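PDB 6MZO: inactive Zymogen C11 Protease from Parabacteroides distasonis, which probably cleaves peptide bonds as a clostripain-like cysteine protease of family C11 once activated, and is captured here as its inactive zymogen. Local coordinates for residues 13-18 against 110-115; 106-111 against 154-159. One frame throughout, in Å; residues are numbered along the deposited sequence.

Contact 1 (13-18 against 110-115); sequences RTVLIY and GLVLWS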
# COMPACT_ATOMS: atom_id res chain seq x y z
N ARG A 13 -8.25 -4.38 19.13
CA ARG A 13 -7.23 -3.82 18.24
C ARG A 13 -7.06 -2.32 18.51
O ARG A 13 -8.05 -1.61 18.82
CB ARG A 13 -7.58 -4.03 16.76
CG ARG A 13 -6.46 -3.55 15.77
CD ARG A 13 -6.62 -4.18 14.34
NE ARG A 13 -6.62 -5.61 14.51
CZ ARG A 13 -7.72 -6.39 14.52
NH1 ARG A 13 -8.90 -5.91 14.13
NH2 ARG A 13 -7.60 -7.64 14.96
N THR A 14 -5.83 -1.82 18.39
CA THR A 14 -5.62 -0.39 18.25
C THR A 14 -5.15 -0.10 16.83
O THR A 14 -4.25 -0.77 16.38
CB THR A 14 -4.53 0.10 19.24
OG1 THR A 14 -5.08 0.11 20.56
CG2 THR A 14 -4.02 1.46 18.93
N VAL A 15 -5.85 0.76 16.13
CA VAL A 15 -5.43 1.14 14.75
C VAL A 15 -4.97 2.62 14.73
O VAL A 15 -5.62 3.52 15.28
CB VAL A 15 -6.62 0.96 13.79
CG1 VAL A 15 -6.25 1.48 12.35
CG2 VAL A 15 -7.05 -0.53 13.69
N LEU A 16 -3.83 2.85 14.08
CA LEU A 16 -3.27 4.17 13.80
C LEU A 16 -3.45 4.43 12.30
O LEU A 16 -3.06 3.59 11.48
CB LEU A 16 -1.76 4.23 14.16
CG LEU A 16 -1.06 5.48 13.56
CD1 LEU A 16 -1.62 6.72 14.28
CD2 LEU A 16 0.46 5.28 13.81
N ILE A 17 -4.11 5.56 12.02
CA ILE A 17 -4.18 6.05 10.62
C ILE A 17 -3.28 7.28 10.56
O ILE A 17 -3.52 8.30 11.25
CB ILE A 17 -5.65 6.37 10.22
CG1 ILE A 17 -6.60 5.18 10.50
CG2 ILE A 17 -5.61 6.89 8.72
CD1 ILE A 17 -8.06 5.42 9.93
N TYR A 18 -2.24 7.17 9.71
CA TYR A 18 -1.18 8.16 9.67
C TYR A 18 -1.19 8.85 8.32
O TYR A 18 -0.99 8.19 7.27
CB TYR A 18 0.17 7.45 9.87
CG TYR A 18 1.39 8.31 9.99
CD1 TYR A 18 2.01 8.80 8.86
CD2 TYR A 18 1.92 8.59 11.23
CE1 TYR A 18 3.17 9.60 8.94
CE2 TYR A 18 3.05 9.36 11.35
CZ TYR A 18 3.68 9.88 10.18
OH TYR A 18 4.84 10.63 10.32
N GLY A 110 -3.27 -2.36 14.04
CA GLY A 110 -3.27 -2.22 12.57
C GLY A 110 -2.76 -0.85 12.20
O GLY A 110 -2.82 0.11 12.99
N LEU A 111 -2.27 -0.72 10.93
CA LEU A 111 -1.66 0.51 10.50
C LEU A 111 -2.25 0.89 9.13
O LEU A 111 -2.28 -0.00 8.28
CB LEU A 111 -0.11 0.32 10.41
CG LEU A 111 0.58 1.63 9.99
CD1 LEU A 111 0.49 2.82 10.97
CD2 LEU A 111 2.09 1.21 9.78
N VAL A 112 -2.73 2.13 9.01
CA VAL A 112 -3.17 2.70 7.69
C VAL A 112 -2.18 3.82 7.41
O VAL A 112 -1.99 4.71 8.25
CB VAL A 112 -4.53 3.28 7.76
CG1 VAL A 112 -4.91 3.91 6.41
CG2 VAL A 112 -5.55 2.18 8.18
N LEU A 113 -1.51 3.75 6.26
CA LEU A 113 -0.51 4.80 5.89
C LEU A 113 -1.04 5.46 4.68
O LEU A 113 -1.31 4.78 3.66
CB LEU A 113 0.84 4.19 5.58
CG LEU A 113 1.53 3.49 6.71
CD1 LEU A 113 2.93 2.96 6.17
CD2 LEU A 113 1.66 4.45 7.83
N TRP A 114 -1.33 6.73 4.79
CA TRP A 114 -1.90 7.46 3.69
C TRP A 114 -0.84 8.36 3.11
O TRP A 114 -0.25 9.19 3.85
CB TRP A 114 -3.08 8.33 4.19
CG TRP A 114 -3.88 9.02 3.12
CD1 TRP A 114 -5.07 8.59 2.57
CD2 TRP A 114 -3.60 10.28 2.51
NE1 TRP A 114 -5.50 9.49 1.65
CE2 TRP A 114 -4.62 10.53 1.59
CE3 TRP A 114 -2.56 11.18 2.63
CZ2 TRP A 114 -4.64 11.67 0.80
CZ3 TRP A 114 -2.58 12.33 1.85
CH2 TRP A 114 -3.61 12.55 0.95
N SER A 115 -0.63 8.23 1.81
CA SER A 115 0.45 9.02 1.18
C SER A 115 0.18 8.93 -0.30
O SER A 115 0.46 7.90 -0.89
CB SER A 115 1.81 8.42 1.51
OG SER A 115 2.89 9.22 1.00
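V112 and I17 lie level on two neighbouring parallel strands, 14-18 and 110-115, whose short axes run 10° apart. Backbone hydrogen bonds form a regular parallel ladder. It starts with G110 N giving to T14 O at 3.0 Å. L16 then uses both its backbone groups: its N gives to G110 O and its O receives V112 N, the latter at 2.9 Å. Y18 does the same farther along, with its N on V112 O and its O receiving W114 N. The last three bonds point nearly along the C=O axis; the first two are tilted from the carbonyl plane. A CA-H...O contact adds to the ladder, from V15 CA to G110 O at 3.3 Å. Just before the strand, R13 lays CG and CD beside G110 N, and its NH1 bonds M202 O.

The apolar contacts fall on two faces. On one, I17 CG2 meets V112 CG1 at 3.8 Å, while I17 CG1 reaches V112 CG2 at 3.9 Å. I17 has CG2 opposite its backbone N and CG1 beside it (chi1 -52°), which sets both branches alongside the two valine methyls. With an alanine in place of I17, both V112 methyls would probably lose these neighbours and a gap would open next to I36. On the other, L16 and L111 point the same way, with L16 CD2 3.8 Å from L111 CD1. Y18 CB rests against L113 CD2 at 3.9 Å, and the phenol leads away to bond S87 O through OH.

The strands are central in the mixed sheet of this protease. Helix 26-43 packs on the I17 face, touching I17 and W114. Helix 90-103 packs on the L16 and Y18 face. Strand 49-54 continues the sheet beyond 14-18, and strand 155-162 beyond 110-115.

Contact 2 (106-111 against 154-159); sequences ADSYGL and HFDFIL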
# COMPACT_ATOMS: atom_id res chain seq x y z
N ALA A 106 -3.32 -3.06 23.09
CA ALA A 106 -4.50 -3.84 22.61
C ALA A 106 -4.05 -5.24 22.32
O ALA A 106 -2.86 -5.51 22.35
CB ALA A 106 -5.15 -3.19 21.39
N ASP A 107 -5.00 -6.12 22.02
CA ASP A 107 -4.71 -7.52 21.71
C ASP A 107 -3.93 -7.61 20.41
O ASP A 107 -3.30 -8.63 20.11
CB ASP A 107 -6.00 -8.32 21.59
CG ASP A 107 -6.72 -8.51 22.95
OD1 ASP A 107 -6.05 -8.35 23.98
OD2 ASP A 107 -7.94 -8.78 22.96
N SER A 108 -4.04 -6.55 19.61
CA SER A 108 -3.40 -6.52 18.26
C SER A 108 -3.37 -5.06 17.75
O SER A 108 -4.00 -4.16 18.31
CB SER A 108 -4.13 -7.44 17.27
OG SER A 108 -5.41 -6.85 16.95
N TYR A 109 -2.66 -4.84 16.63
CA TYR A 109 -2.54 -3.48 16.07
C TYR A 109 -2.79 -3.49 14.55
O TYR A 109 -2.53 -4.51 13.88
CB TYR A 109 -1.14 -2.89 16.29
CG TYR A 109 -0.90 -2.89 17.78
CD1 TYR A 109 -1.45 -1.91 18.52
CD2 TYR A 109 -0.23 -3.92 18.37
CE1 TYR A 109 -1.33 -1.87 19.95
CE2 TYR A 109 -0.12 -3.93 19.80
CZ TYR A 109 -0.65 -2.90 20.53
OH TYR A 109 -0.52 -2.91 21.92
N GLY A 110 -3.27 -2.36 14.04
CA GLY A 110 -3.27 -2.22 12.57
C GLY A 110 -2.76 -0.85 12.20
O GLY A 110 -2.82 0.11 12.99
N LEU A 111 -2.27 -0.72 10.93
CA LEU A 111 -1.66 0.51 10.50
C LEU A 111 -2.25 0.89 9.13
O LEU A 111 -2.28 -0.00 8.28
CB LEU A 111 -0.11 0.32 10.41
CG LEU A 111 0.58 1.63 9.99
CD1 LEU A 111 0.49 2.82 10.97
CD2 LEU A 111 2.09 1.21 9.78
N HIS A 154 4.65 -5.76 14.95
CA HIS A 154 3.86 -6.72 14.23
C HIS A 154 2.43 -6.25 14.13
O HIS A 154 1.71 -6.13 15.14
CB HIS A 154 3.85 -8.10 14.85
CG HIS A 154 3.31 -9.12 13.90
ND1 HIS A 154 4.09 -9.69 12.91
CD2 HIS A 154 2.05 -9.55 13.69
CE1 HIS A 154 3.33 -10.48 12.17
NE2 HIS A 154 2.10 -10.43 12.63
N PHE A 155 2.01 -6.01 12.89
CA PHE A 155 0.66 -5.56 12.69
C PHE A 155 -0.20 -6.65 12.13
O PHE A 155 0.28 -7.47 11.37
CB PHE A 155 0.65 -4.40 11.66
CG PHE A 155 1.38 -3.21 12.14
CD1 PHE A 155 0.80 -2.39 13.07
CD2 PHE A 155 2.66 -2.93 11.67
CE1 PHE A 155 1.47 -1.25 13.59
CE2 PHE A 155 3.32 -1.82 12.16
CZ PHE A 155 2.73 -0.99 13.12
N ASP A 156 -1.47 -6.67 12.47
CA ASP A 156 -2.36 -7.65 11.79
C ASP A 156 -2.51 -7.27 10.33
O ASP A 156 -2.68 -8.18 9.47
CB ASP A 156 -3.74 -7.67 12.46
CG ASP A 156 -3.73 -8.40 13.79
OD1 ASP A 156 -2.67 -8.77 14.31
OD2 ASP A 156 -4.81 -8.67 14.35
N PHE A 157 -2.56 -5.98 10.02
CA PHE A 157 -2.55 -5.54 8.63
C PHE A 157 -1.85 -4.20 8.48
O PHE A 157 -1.78 -3.41 9.44
CB PHE A 157 -4.00 -5.41 8.07
CG PHE A 157 -4.83 -4.30 8.75
CD1 PHE A 157 -4.82 -3.00 8.30
CD2 PHE A 157 -5.64 -4.57 9.88
CE1 PHE A 157 -5.54 -1.98 8.91
CE2 PHE A 157 -6.38 -3.51 10.50
CZ PHE A 157 -6.34 -2.24 10.03
N ILE A 158 -1.31 -3.98 7.26
CA ILE A 158 -0.96 -2.61 6.89
C ILE A 158 -1.79 -2.31 5.66
O ILE A 158 -1.77 -3.11 4.69
CB ILE A 158 0.55 -2.38 6.56
CG1 ILE A 158 1.42 -2.67 7.80
CG2 ILE A 158 0.74 -0.96 6.03
CD1 ILE A 158 2.98 -2.81 7.46
N LEU A 159 -2.54 -1.21 5.73
CA LEU A 159 -3.34 -0.73 4.59
C LEU A 159 -2.59 0.44 3.98
O LEU A 159 -2.41 1.47 4.63
CB LEU A 159 -4.73 -0.32 5.09
CG LEU A 159 -5.79 0.08 4.05
CD1 LEU A 159 -7.15 0.32 4.79
CD2 LEU A 159 -5.49 1.34 3.32
O HOH W 1 -0.91 -6.93 15.82
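L111 pairs with I158 where strands 109-115 and 155-162 begin to run parallel in the central alpha/beta sheet of this clan CD protease. L111 N gives to F157 O at 3.1 Å, and L111 O receives L159 N at 2.8 Å, in the carbonyl plane. Before this pair, segment 154-159 turns a corner at D156, whose N still bonds Y109 O at 2.8 Å.

Two phenylalanines grip the first strand by CH-pi contacts. L111 CB sits over one face of the F155 ring, 3.9 Å from its centroid, and Y109 CB touches F155 CD1 obliquely. G110 CA lies over a face of the F157 ring, 4.1 Å from the centroid. F157 holds CG between its backbone N and carbonyl carbon (chi1 66°), which brings the ring back against G110. With no side chain there, the ring can come this close.

A water sits at the corner. It accepts from Y109 N at 2.8 Å, while H154 O and D156 OD1 compete with other acceptors for its protons.

Farther out, D156 OD2 forms a salt bridge with R13 NH2, and S108 OG, close to that carboxylate, bonds P12 O. I97 of helix 90-103 touches F155, and A178 and I181 of strand 178-183 touch I158. The Y109 side chain reaches back along its own segment, and its OH accepts A106 N at 3.0 Å.

Contacts 1 and 2 lie on the two edges of one strand, 109-115, and their centres are 8 Å apart. G110 and L111 belong to both: G110 turns its N and O to 14-18, and L111 turns its N and O to 154-159. L113 N, from contact 1, probably bonds L159 O at 2.9 Å, and T14 N probably bonds S108 O at 3.0 Å. R13 NH2, just before strand 14-18, reaches past the start of 109-115 to D156 OD2 at the corner before 157-159. In clan CD peptidases the catalytic histidine and cysteine follow two adjacent parallel strands. Strands 109-115 and 155-162 are the likely counterparts here, with contact 2 at their opposite, N-terminal ends.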